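Local coordinates for protein neuraminidase (Influenza A virus, PDB 4K3Y) that is a neuraminidase-like surface glycoprotein of a bat influenza A virus with a six-bladed beta-propeller ectodomain, its function being uncertain, at residues 17-21 with 272-276; 38-44 with 56-62; 170-174 with 184-188. One frame throughout, in Å; residues are numbered along the deposited sequence.

Interaction 1 (17-21 with 272-276); sequences SINGW and SNSWI
The backbones of 17-21 and 272-276 stand well apart, their closest CA pair being Ile18 and Asn273 at 7.7 Å, so side chains do most of the bridging. The main element is a T-shaped pair of tryptophans: Trp21 presents the edge of its five-membered ring to the face of the six-membered ring of Trp275, with centroids 4.4 Å apart and planes at 77°. Trp21 NE1 leads, lying 3.3 Å from Trp275 CZ3, above the ring but displaced toward the rim, while CZ2 of Trp21 lies by the CD2-CE2 bond shared by the two rings of Trp275. The two indoles thus reach past one another, each from its own strand. Ile18 contributes CG2, which lies 3.5 Å from Trp275 CZ2 and also over a face of Trp21; its carbonyl O meets Trp275 at the edge, near the ring plane.

The contact lies between adjacent blades of the propeller: strand 20-26 is outermost in the sheet that also contains 349-359, whereas 273-279 belongs to the preceding blade. A classic beta bulge, in which Asn19 and Gly20 both face Thr359, interrupts the regular pairing just before Trp21.

Beside the tryptophans, the amides of Asn19 and Asn273 cross nearly at right angles, planes 85° apart, with Asn19 OD1 3.7 Å from Asn273 ND2. The polar end of Asn19 is satisfied elsewhere, OD1 accepting from Lys292 NZ and ND2 donating to the carbonyl of Gly360. Phe336 meets Trp21 in a further edge-to-face pair.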
loop_
_atom_site.group_PDB
_atom_site.type_symbol
_atom_site.label_atom_id
_atom_site.label_comp_id
_atom_site.label_asym_id
_atom_site.label_seq_id
_atom_site.Cartn_x
_atom_site.Cartn_y
_atom_site.Cartn_z
ATOM N N SER C 17 -34.469 -10.045 -2.488
ATOM C CA SER C 17 -35.623 -9.185 -2.650
ATOM C C SER C 17 -35.206 -7.744 -2.407
ATOM O O SER C 17 -34.377 -7.462 -1.541
ATOM C CB SER C 17 -36.759 -9.587 -1.717
ATOM O OG SER C 17 -37.859 -10.077 -2.469
ATOM N N ILE C 18 -35.761 -6.835 -3.195
ATOM C CA ILE C 18 -35.451 -5.427 -3.031
ATOM C C ILE C 18 -36.721 -4.611 -2.908
ATOM O O ILE C 18 -37.628 -4.724 -3.739
ATOM C CB ILE C 18 -34.594 -4.901 -4.193
ATOM C CG1 ILE C 18 -33.240 -5.618 -4.193
ATOM C CG2 ILE C 18 -34.387 -3.395 -4.069
ATOM C CD1 ILE C 18 -32.586 -5.666 -5.537
ATOM N N ASN C 19 -36.796 -3.802 -1.855
ATOM C CA ASN C 19 -37.917 -2.888 -1.693
ATOM C C ASN C 19 -37.453 -1.485 -1.356
ATOM O O ASN C 19 -38.266 -0.560 -1.246
ATOM C CB ASN C 19 -38.902 -3.417 -0.655
ATOM C CG ASN C 19 -39.577 -4.688 -1.111
ATOM O OD1 ASN C 19 -40.610 -4.647 -1.779
ATOM N ND2 ASN C 19 -38.978 -5.832 -0.780
ATOM N N GLY C 20 -36.138 -1.330 -1.221
ATOM C CA GLY C 20 -35.550 -0.035 -0.947
ATOM C C GLY C 20 -34.103 0.014 -1.377
ATOM O O GLY C 20 -33.545 -0.982 -1.846
ATOM N N TRP C 21 -33.490 1.180 -1.222
ATOM C CA TRP C 21 -32.089 1.345 -1.567
ATOM C C TRP C 21 -31.393 2.212 -0.508
ATOM O O TRP C 21 -31.987 3.157 0.023
ATOM C CB TRP C 21 -31.983 1.977 -2.957
ATOM C CG TRP C 21 -32.745 1.213 -4.021
ATOM C CD1 TRP C 21 -34.064 1.385 -4.374
ATOM C CD2 TRP C 21 -32.246 0.152 -4.858
ATOM N NE1 TRP C 21 -34.406 0.501 -5.378
ATOM C CE2 TRP C 21 -33.313 -0.265 -5.693
ATOM C CE3 TRP C 21 -31.004 -0.480 -4.986
ATOM C CZ2 TRP C 21 -33.175 -1.289 -6.637
ATOM C CZ3 TRP C 21 -30.865 -1.492 -5.931
ATOM C CH2 TRP C 21 -31.948 -1.885 -6.744
ATOM N N SER C 272 -39.422 -9.899 -10.508
ATOM C CA SER C 272 -40.748 -10.062 -9.940
ATOM C C SER C 272 -41.199 -8.645 -9.659
ATOM O O SER C 272 -42.320 -8.233 -9.994
ATOM C CB SER C 272 -40.630 -10.837 -8.639
ATOM O OG SER C 272 -39.374 -10.569 -8.030
ATOM N N ASN C 273 -40.281 -7.904 -9.046
ATOM C CA ASN C 273 -40.392 -6.467 -8.896
ATOM C C ASN C 273 -39.440 -5.810 -9.860
ATOM O O ASN C 273 -38.266 -6.185 -9.946
ATOM C CB ASN C 273 -40.060 -6.046 -7.468
ATOM C CG ASN C 273 -41.257 -6.133 -6.551
ATOM O OD1 ASN C 273 -42.356 -6.518 -6.977
ATOM N ND2 ASN C 273 -41.058 -5.780 -5.285
ATOM N N SER C 274 -39.952 -4.833 -10.591
ATOM C CA SER C 274 -39.137 -4.122 -11.562
ATOM C C SER C 274 -38.855 -2.691 -11.138
ATOM O O SER C 274 -39.546 -2.123 -10.294
ATOM C CB SER C 274 -39.787 -4.154 -12.943
ATOM O OG SER C 274 -39.567 -5.407 -13.565
ATOM N N TRP C 275 -37.824 -2.112 -11.726
ATOM C CA TRP C 275 -37.422 -0.770 -11.364
ATOM C C TRP C 275 -37.002 0.006 -12.600
ATOM O O TRP C 275 -36.413 -0.556 -13.535
ATOM C CB TRP C 275 -36.229 -0.812 -10.403
ATOM C CG TRP C 275 -36.430 -1.569 -9.114
ATOM C CD1 TRP C 275 -36.187 -2.900 -8.896
ATOM C CD2 TRP C 275 -36.849 -1.024 -7.847
ATOM N NE1 TRP C 275 -36.448 -3.220 -7.581
ATOM C CE2 TRP C 275 -36.855 -2.089 -6.915
ATOM C CE3 TRP C 275 -37.225 0.256 -7.413
ATOM C CZ2 TRP C 275 -37.232 -1.914 -5.574
ATOM C CZ3 TRP C 275 -37.598 0.430 -6.075
ATOM C CH2 TRP C 275 -37.597 -0.652 -5.175
ATOM N N ILE C 276 -37.308 1.297 -12.597
ATOM C CA ILE C 276 -36.740 2.214 -13.565
ATOM C C ILE C 276 -36.079 3.348 -12.811
ATOM O O ILE C 276 -36.738 4.043 -12.030
ATOM C CB ILE C 276 -37.801 2.817 -14.457
ATOM C CG1 ILE C 276 -38.536 1.712 -15.211
ATOM C CG2 ILE C 276 -37.153 3.799 -15.425
ATOM C CD1 ILE C 276 -39.718 2.211 -15.955
#

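Interaction 2 (38-44 with 56-62); sequences QMLTRQN and FFVSMGY
Thr41 sets its CG2 methyl over the face of the Phe57 ring, 3.7 Å from the centroid and 16° off the normal, a CH-pi contact on the side of the sheet that Thr41 shares with Ser59. The first torsion of Phe57 (chi1 61°) places CG between the backbone N and the carbonyl carbon, bringing the ring back under the threonine. Met39 CG approaches the same ring at CE1. Beyond that point the methionine bends at both chi2 and chi3, so that SD comes 3.4 Å from Ser59 CB and lies oblique to the Tyr62 ring, 4.3 Å from its centroid, in a Met-aromatic contact. On the other side, with Arg42 and Val58, the aliphatic part of Arg42 crosses Met60 at about a right angle, CG of each being 4.0 Å from the other.

These side chains are set by an antiparallel hairpin, the first two strands of a four-stranded propeller blade, 40-48 at its edge and 53-61 next to it. Arg42 and Val58 form a hydrogen-bonded pair, with Arg42 N to Val58 O at 2.9 Å and Val58 N to Arg42 O at 2.8 Å; Thr41 and Ser59 are the adjoining non-hydrogen-bonded pair. Farther along, Leu40 N donates almost straight to Gly61 O (174° at the hydrogen), and Leu40 O receives Met60 N.

At the other end, where the chain turns a corner at Gln43, Asn44 ND2 donates to Thr41 OG1 at 3.3 Å, the hydroxyl lying near the amide plane. A second shell fixes this amide: Glu339 OE2 also takes a bond from ND2, and Arg55 NH1 gives one to OD1. Tyr80, from the next strand of the blade, packs on Met39, Phe57 and Ser59.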
loop_
_atom_site.group_PDB
_atom_site.type_symbol
_atom_site.label_atom_id
_atom_site.label_comp_id
_atom_site.label_asym_id
_atom_site.label_seq_id
_atom_site.Cartn_x
_atom_site.Cartn_y
_atom_site.Cartn_z
ATOM N N GLN C 38 -7.221 14.899 -5.459
ATOM C CA GLN C 38 -7.803 13.781 -6.196
ATOM C C GLN C 38 -7.548 13.917 -7.694
ATOM O O GLN C 38 -7.559 15.027 -8.254
ATOM C CB GLN C 38 -9.301 13.628 -5.916
ATOM C CG GLN C 38 -9.641 13.105 -4.530
ATOM C CD GLN C 38 -11.137 12.837 -4.348
ATOM O OE1 GLN C 38 -11.858 12.568 -5.311
ATOM N NE2 GLN C 38 -11.603 12.914 -3.111
ATOM N N MET C 39 -7.274 12.783 -8.328
ATOM C CA MET C 39 -7.326 12.676 -9.774
ATOM C C MET C 39 -8.746 13.053 -10.255
ATOM O O MET C 39 -9.755 12.637 -9.653
ATOM C CB MET C 39 -6.995 11.234 -10.187
ATOM C CG MET C 39 -7.152 10.941 -11.666
ATOM S SD MET C 39 -5.750 11.561 -12.603
ATOM C CE MET C 39 -4.659 10.148 -12.525
ATOM N N LEU C 40 -8.819 13.861 -11.314
ATOM C CA LEU C 40 -10.088 14.162 -11.969
ATOM C C LEU C 40 -10.543 12.943 -12.750
ATOM O O LEU C 40 -9.839 12.461 -13.622
ATOM C CB LEU C 40 -9.958 15.355 -12.917
ATOM C CG LEU C 40 -10.246 16.748 -12.350
ATOM C CD1 LEU C 40 -9.721 16.887 -10.924
ATOM C CD2 LEU C 40 -9.630 17.804 -13.246
ATOM N N THR C 41 -11.733 12.449 -12.438
ATOM C CA THR C 41 -12.239 11.230 -13.049
ATOM C C THR C 41 -13.383 11.501 -14.019
ATOM O O THR C 41 -14.111 12.488 -13.880
ATOM C CB THR C 41 -12.779 10.285 -11.982
ATOM O OG1 THR C 41 -13.939 10.873 -11.372
ATOM C CG2 THR C 41 -11.730 10.062 -10.931
ATOM N N ARG C 42 -13.528 10.607 -14.994
ATOM C CA ARG C 42 -14.687 10.579 -15.876
ATOM C C ARG C 42 -14.960 9.141 -16.351
ATOM O O ARG C 42 -14.093 8.268 -16.240
ATOM C CB ARG C 42 -14.518 11.552 -17.057
ATOM C CG ARG C 42 -13.459 11.173 -18.090
ATOM C CD ARG C 42 -13.576 12.077 -19.326
ATOM N NE ARG C 42 -13.175 11.402 -20.560
ATOM C CZ ARG C 42 -13.974 10.613 -21.278
ATOM N NH1 ARG C 42 -15.221 10.389 -20.889
ATOM N NH2 ARG C 42 -13.520 10.045 -22.385
ATOM N N GLN C 43 -16.161 8.906 -16.873
ATOM C CA GLN C 43 -16.595 7.568 -17.264
ATOM C C GLN C 43 -16.419 6.582 -16.092
ATOM O O GLN C 43 -15.900 5.475 -16.254
ATOM C CB GLN C 43 -15.863 7.084 -18.534
ATOM C CG GLN C 43 -16.680 6.128 -19.437
ATOM C CD GLN C 43 -16.087 4.707 -19.535
ATOM O OE1 GLN C 43 -15.726 4.248 -20.618
ATOM N NE2 GLN C 43 -16.011 4.008 -18.405
ATOM N N ASN C 44 -16.867 6.981 -14.906
ATOM C CA ASN C 44 -16.829 6.075 -13.772
ATOM C C ASN C 44 -17.816 4.921 -13.928
ATOM O O ASN C 44 -18.850 5.043 -14.584
ATOM C CB ASN C 44 -17.080 6.830 -12.466
ATOM C CG ASN C 44 -16.068 7.927 -12.232
ATOM O OD1 ASN C 44 -15.065 7.721 -11.559
ATOM N ND2 ASN C 44 -16.322 9.099 -12.799
ATOM N N PHE C 56 -13.669 1.811 -11.486
ATOM C CA PHE C 56 -12.913 2.088 -12.690
ATOM C C PHE C 56 -13.270 3.446 -13.268
ATOM O O PHE C 56 -14.407 3.914 -13.134
ATOM C CB PHE C 56 -13.161 0.989 -13.698
ATOM C CG PHE C 56 -12.539 -0.297 -13.308
ATOM C CD1 PHE C 56 -13.148 -1.122 -12.371
ATOM C CD2 PHE C 56 -11.314 -0.664 -13.841
ATOM C CE1 PHE C 56 -12.554 -2.297 -11.995
ATOM C CE2 PHE C 56 -10.717 -1.836 -13.466
ATOM C CZ PHE C 56 -11.334 -2.658 -12.544
ATOM N N PHE C 57 -12.290 4.073 -13.908
ATOM C CA PHE C 57 -12.504 5.373 -14.530
ATOM C C PHE C 57 -11.382 5.757 -15.496
ATOM O O PHE C 57 -10.327 5.097 -15.567
ATOM C CB PHE C 57 -12.653 6.467 -13.472
ATOM C CG PHE C 57 -11.445 6.635 -12.604
ATOM C CD1 PHE C 57 -10.406 7.482 -12.986
ATOM C CD2 PHE C 57 -11.344 5.956 -11.398
ATOM C CE1 PHE C 57 -9.288 7.649 -12.178
ATOM C CE2 PHE C 57 -10.219 6.114 -10.584
ATOM C CZ PHE C 57 -9.194 6.961 -10.975
ATOM N N VAL C 58 -11.635 6.831 -16.241
ATOM C CA VAL C 58 -10.635 7.430 -17.114
ATOM C C VAL C 58 -10.243 8.776 -16.509
ATOM O O VAL C 58 -11.095 9.492 -15.992
ATOM C CB VAL C 58 -11.172 7.579 -18.549
ATOM C CG1 VAL C 58 -10.152 8.288 -19.439
ATOM C CG2 VAL C 58 -11.533 6.191 -19.120
ATOM N N SER C 59 -8.956 9.110 -16.532
ATOM C CA SER C 59 -8.477 10.303 -15.822
ATOM C C SER C 59 -8.523 11.555 -16.691
ATOM O O SER C 59 -8.589 11.464 -17.921
ATOM C CB SER C 59 -7.044 10.113 -15.417
ATOM O OG SER C 59 -6.264 10.017 -16.592
ATOM N N MET C 60 -8.486 12.714 -16.032
ATOM C CA MET C 60 -8.376 14.013 -16.693
ATOM C C MET C 60 -7.244 14.823 -16.043
ATOM O O MET C 60 -6.917 15.924 -16.495
ATOM C CB MET C 60 -9.690 14.795 -16.597
ATOM C CG MET C 60 -10.930 14.077 -17.117
ATOM S SD MET C 60 -12.465 14.874 -16.580
ATOM C CE MET C 60 -12.226 16.558 -17.141
ATOM N N GLY C 61 -6.663 14.284 -14.970
ATOM C CA GLY C 61 -5.493 14.884 -14.347
ATOM C C GLY C 61 -5.707 15.591 -13.022
ATOM O O GLY C 61 -6.476 15.140 -12.175
ATOM N N TYR C 62 -5.018 16.714 -12.845
ATOM C CA TYR C 62 -5.013 17.421 -11.569
ATOM C C TYR C 62 -5.021 18.935 -11.758
ATOM O O TYR C 62 -4.737 19.431 -12.850
ATOM C CB TYR C 62 -3.748 17.052 -10.791
ATOM C CG TYR C 62 -3.578 15.578 -10.495
ATOM C CD1 TYR C 62 -4.142 15.016 -9.356
ATOM C CD2 TYR C 62 -2.836 14.755 -11.339
ATOM C CE1 TYR C 62 -3.983 13.673 -9.068
ATOM C CE2 TYR C 62 -2.672 13.404 -11.059
ATOM C CZ TYR C 62 -3.251 12.870 -9.917
ATOM O OH TYR C 62 -3.107 11.532 -9.612
#

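Interaction 3 (170-174 with 184-188); sequences SHRLY and WKALD
Arg172 and Trp184 are brought together by contrasting torsions: the arginine has CG anti to the carbonyl carbon (chi1 -74°) and runs extended from CG to NE, whereas the indole of Trp184 stands between its own backbone N and carbonyl carbon (chi1 61°). The result is a flat stack. The guanidinium lies on the six-membered ring with planes only 15° apart, and Arg172 CZ sits 3.6 Å from the ring centroid, which is cation-pi geometry. Seen from the arginine, Trp184 CH2 is over the middle of the guanidinium, and the CD methylene of Arg172 continues the cover along the same indole with a CH-pi contact.

Tyr174 lies beside Trp184, pointing the same way. Trp184 CB is over one face of the phenol, 4.0 Å from its centroid, while the Tyr174 ring and the indole five-membered ring meet obliquely. On the other face, which also carries His171 and Lys185, Leu187 CD2 approaches Leu173 CB at 4.2 Å, and Leu187 also touches Tyr230 and Phe232 of the strand 230-233.

The backbone holds this register. Leu173 and Lys185 exchange two hydrogen bonds, Leu173 N to Lys185 O at 2.8 Å and Lys185 N to Leu173 O at 2.9 Å, and Leu187 N donates to His171 O. Arg172 with Ala186 and Tyr174 with Trp184 are non-hydrogen-bonded pairs; being two residues apart along each strand, their side chains fall on the same face. The whole is an antiparallel beta hairpin, with a glycan at Asn178 in its turn and strand 180-187 as the outermost strand of a four-stranded propeller blade.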
loop_
_atom_site.group_PDB
_atom_site.type_symbol
_atom_site.label_atom_id
_atom_site.label_comp_id
_atom_site.label_asym_id
_atom_site.label_seq_id
_atom_site.Cartn_x
_atom_site.Cartn_y
_atom_site.Cartn_z
ATOM N N SER C 170 -24.080 -0.771 -35.317
ATOM C CA SER C 170 -24.049 -2.226 -35.192
ATOM C C SER C 170 -23.555 -2.620 -33.802
ATOM O O SER C 170 -22.770 -1.895 -33.184
ATOM C CB SER C 170 -23.194 -2.857 -36.292
ATOM O OG SER C 170 -21.880 -2.329 -36.299
ATOM N N HIS C 171 -24.026 -3.755 -33.299
ATOM C CA HIS C 171 -23.638 -4.201 -31.957
ATOM C C HIS C 171 -23.335 -5.697 -31.918
ATOM O O HIS C 171 -23.972 -6.495 -32.608
ATOM C CB HIS C 171 -24.718 -3.814 -30.938
ATOM C CG HIS C 171 -25.153 -2.387 -31.060
ATOM N ND1 HIS C 171 -24.473 -1.346 -30.464
ATOM C CD2 HIS C 171 -26.164 -1.822 -31.761
ATOM C CE1 HIS C 171 -25.064 -0.205 -30.769
ATOM N NE2 HIS C 171 -26.093 -0.466 -31.557
ATOM N N ARG C 172 -22.344 -6.069 -31.121
ATOM C CA ARG C 172 -21.904 -7.455 -31.056
ATOM C C ARG C 172 -21.778 -7.987 -29.639
ATOM O O ARG C 172 -21.314 -7.291 -28.730
ATOM C CB ARG C 172 -20.571 -7.612 -31.781
ATOM C CG ARG C 172 -20.700 -7.563 -33.291
ATOM C CD ARG C 172 -19.351 -7.725 -33.937
ATOM N NE ARG C 172 -19.451 -7.852 -35.386
ATOM C CZ ARG C 172 -18.418 -8.135 -36.175
ATOM N NH1 ARG C 172 -17.214 -8.324 -35.640
ATOM N NH2 ARG C 172 -18.588 -8.236 -37.495
ATOM N N LEU C 173 -22.200 -9.233 -29.467
ATOM C CA LEU C 173 -22.046 -9.944 -28.205
ATOM C C LEU C 173 -20.714 -10.707 -28.180
ATOM O O LEU C 173 -20.479 -11.581 -29.005
ATOM C CB LEU C 173 -23.208 -10.916 -28.024
ATOM C CG LEU C 173 -23.929 -10.838 -26.685
ATOM C CD1 LEU C 173 -24.877 -12.018 -26.531
ATOM C CD2 LEU C 173 -22.927 -10.782 -25.533
ATOM N N TYR C 174 -19.838 -10.372 -27.239
ATOM C CA TYR C 174 -18.552 -11.061 -27.134
ATOM C C TYR C 174 -18.477 -11.975 -25.908
ATOM O O TYR C 174 -18.866 -11.589 -24.801
ATOM C CB TYR C 174 -17.383 -10.067 -27.125
ATOM C CG TYR C 174 -17.055 -9.492 -28.488
ATOM C CD1 TYR C 174 -17.764 -8.404 -28.992
ATOM C CD2 TYR C 174 -16.039 -10.032 -29.270
ATOM C CE1 TYR C 174 -17.481 -7.874 -30.232
ATOM C CE2 TYR C 174 -15.749 -9.506 -30.520
ATOM C CZ TYR C 174 -16.477 -8.424 -30.993
ATOM O OH TYR C 174 -16.215 -7.876 -32.227
ATOM N N TRP C 184 -18.145 -14.743 -30.973
ATOM C CA TRP C 184 -19.053 -13.605 -30.860
ATOM C C TRP C 184 -20.307 -13.766 -31.719
ATOM O O TRP C 184 -20.301 -14.511 -32.697
ATOM C CB TRP C 184 -18.316 -12.312 -31.242
ATOM C CG TRP C 184 -17.797 -12.304 -32.659
ATOM C CD1 TRP C 184 -16.551 -12.683 -33.083
ATOM C CD2 TRP C 184 -18.511 -11.895 -33.832
ATOM N NE1 TRP C 184 -16.450 -12.538 -34.447
ATOM C CE2 TRP C 184 -17.639 -12.054 -34.930
ATOM C CE3 TRP C 184 -19.804 -11.413 -34.060
ATOM C CZ2 TRP C 184 -18.019 -11.745 -36.240
ATOM C CZ3 TRP C 184 -20.182 -11.108 -35.363
ATOM C CH2 TRP C 184 -19.291 -11.277 -36.436
ATOM N N LYS C 185 -21.382 -13.070 -31.356
ATOM C CA LYS C 185 -22.579 -13.050 -32.196
ATOM C C LYS C 185 -22.938 -11.627 -32.596
ATOM O O LYS C 185 -22.875 -10.712 -31.777
ATOM C CB LYS C 185 -23.777 -13.724 -31.497
ATOM C CG LYS C 185 -25.046 -13.848 -32.369
ATOM C CD LYS C 185 -24.735 -14.419 -33.764
ATOM C CE LYS C 185 -25.994 -14.593 -34.623
ATOM N NZ LYS C 185 -25.702 -15.206 -35.960
ATOM N N ALA C 186 -23.304 -11.435 -33.862
ATOM C CA ALA C 186 -23.874 -10.156 -34.278
ATOM C C ALA C 186 -25.316 -10.040 -33.763
ATOM O O ALA C 186 -26.109 -10.975 -33.871
ATOM C CB ALA C 186 -23.823 -10.000 -35.793
ATOM N N LEU C 187 -25.650 -8.896 -33.187
ATOM C CA LEU C 187 -26.987 -8.701 -32.657
ATOM C C LEU C 187 -27.851 -7.962 -33.669
ATOM O O LEU C 187 -27.381 -7.052 -34.365
ATOM C CB LEU C 187 -26.930 -7.923 -31.346
ATOM C CG LEU C 187 -26.104 -8.543 -30.215
ATOM C CD1 LEU C 187 -25.706 -7.474 -29.240
ATOM C CD2 LEU C 187 -26.883 -9.622 -29.491
ATOM N N ASP C 188 -29.115 -8.354 -33.749
ATOM C CA ASP C 188 -30.021 -7.724 -34.687
ATOM C C ASP C 188 -30.624 -6.461 -34.075
ATOM O O ASP C 188 -31.600 -6.530 -33.325
ATOM C CB ASP C 188 -31.115 -8.707 -35.099
ATOM C CG ASP C 188 -31.861 -8.261 -36.337
ATOM O OD1 ASP C 188 -31.325 -7.399 -37.067
ATOM O OD2 ASP C 188 -32.975 -8.776 -36.577
#

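Overall arrangement
From the N terminus, 17-21 comes first and finds its partner only at 272-276, so interaction 1 closes a long loop that takes in both other contacts. Within it, interaction 2 closes a short hairpin, 38-44 with 56-62, and interaction 3 a second one, 170-174 with 184-188; these two follow in series and none of the three cross. The centres lie about 29 to 31 Å apart and no pair touches. Interactions 2 and 3 each join neighbouring strands within a blade. Interaction 1 instead links two adjacent blades, one containing the N-terminal strand 20-26 beside strands from the chain's end, which closes the propeller ring.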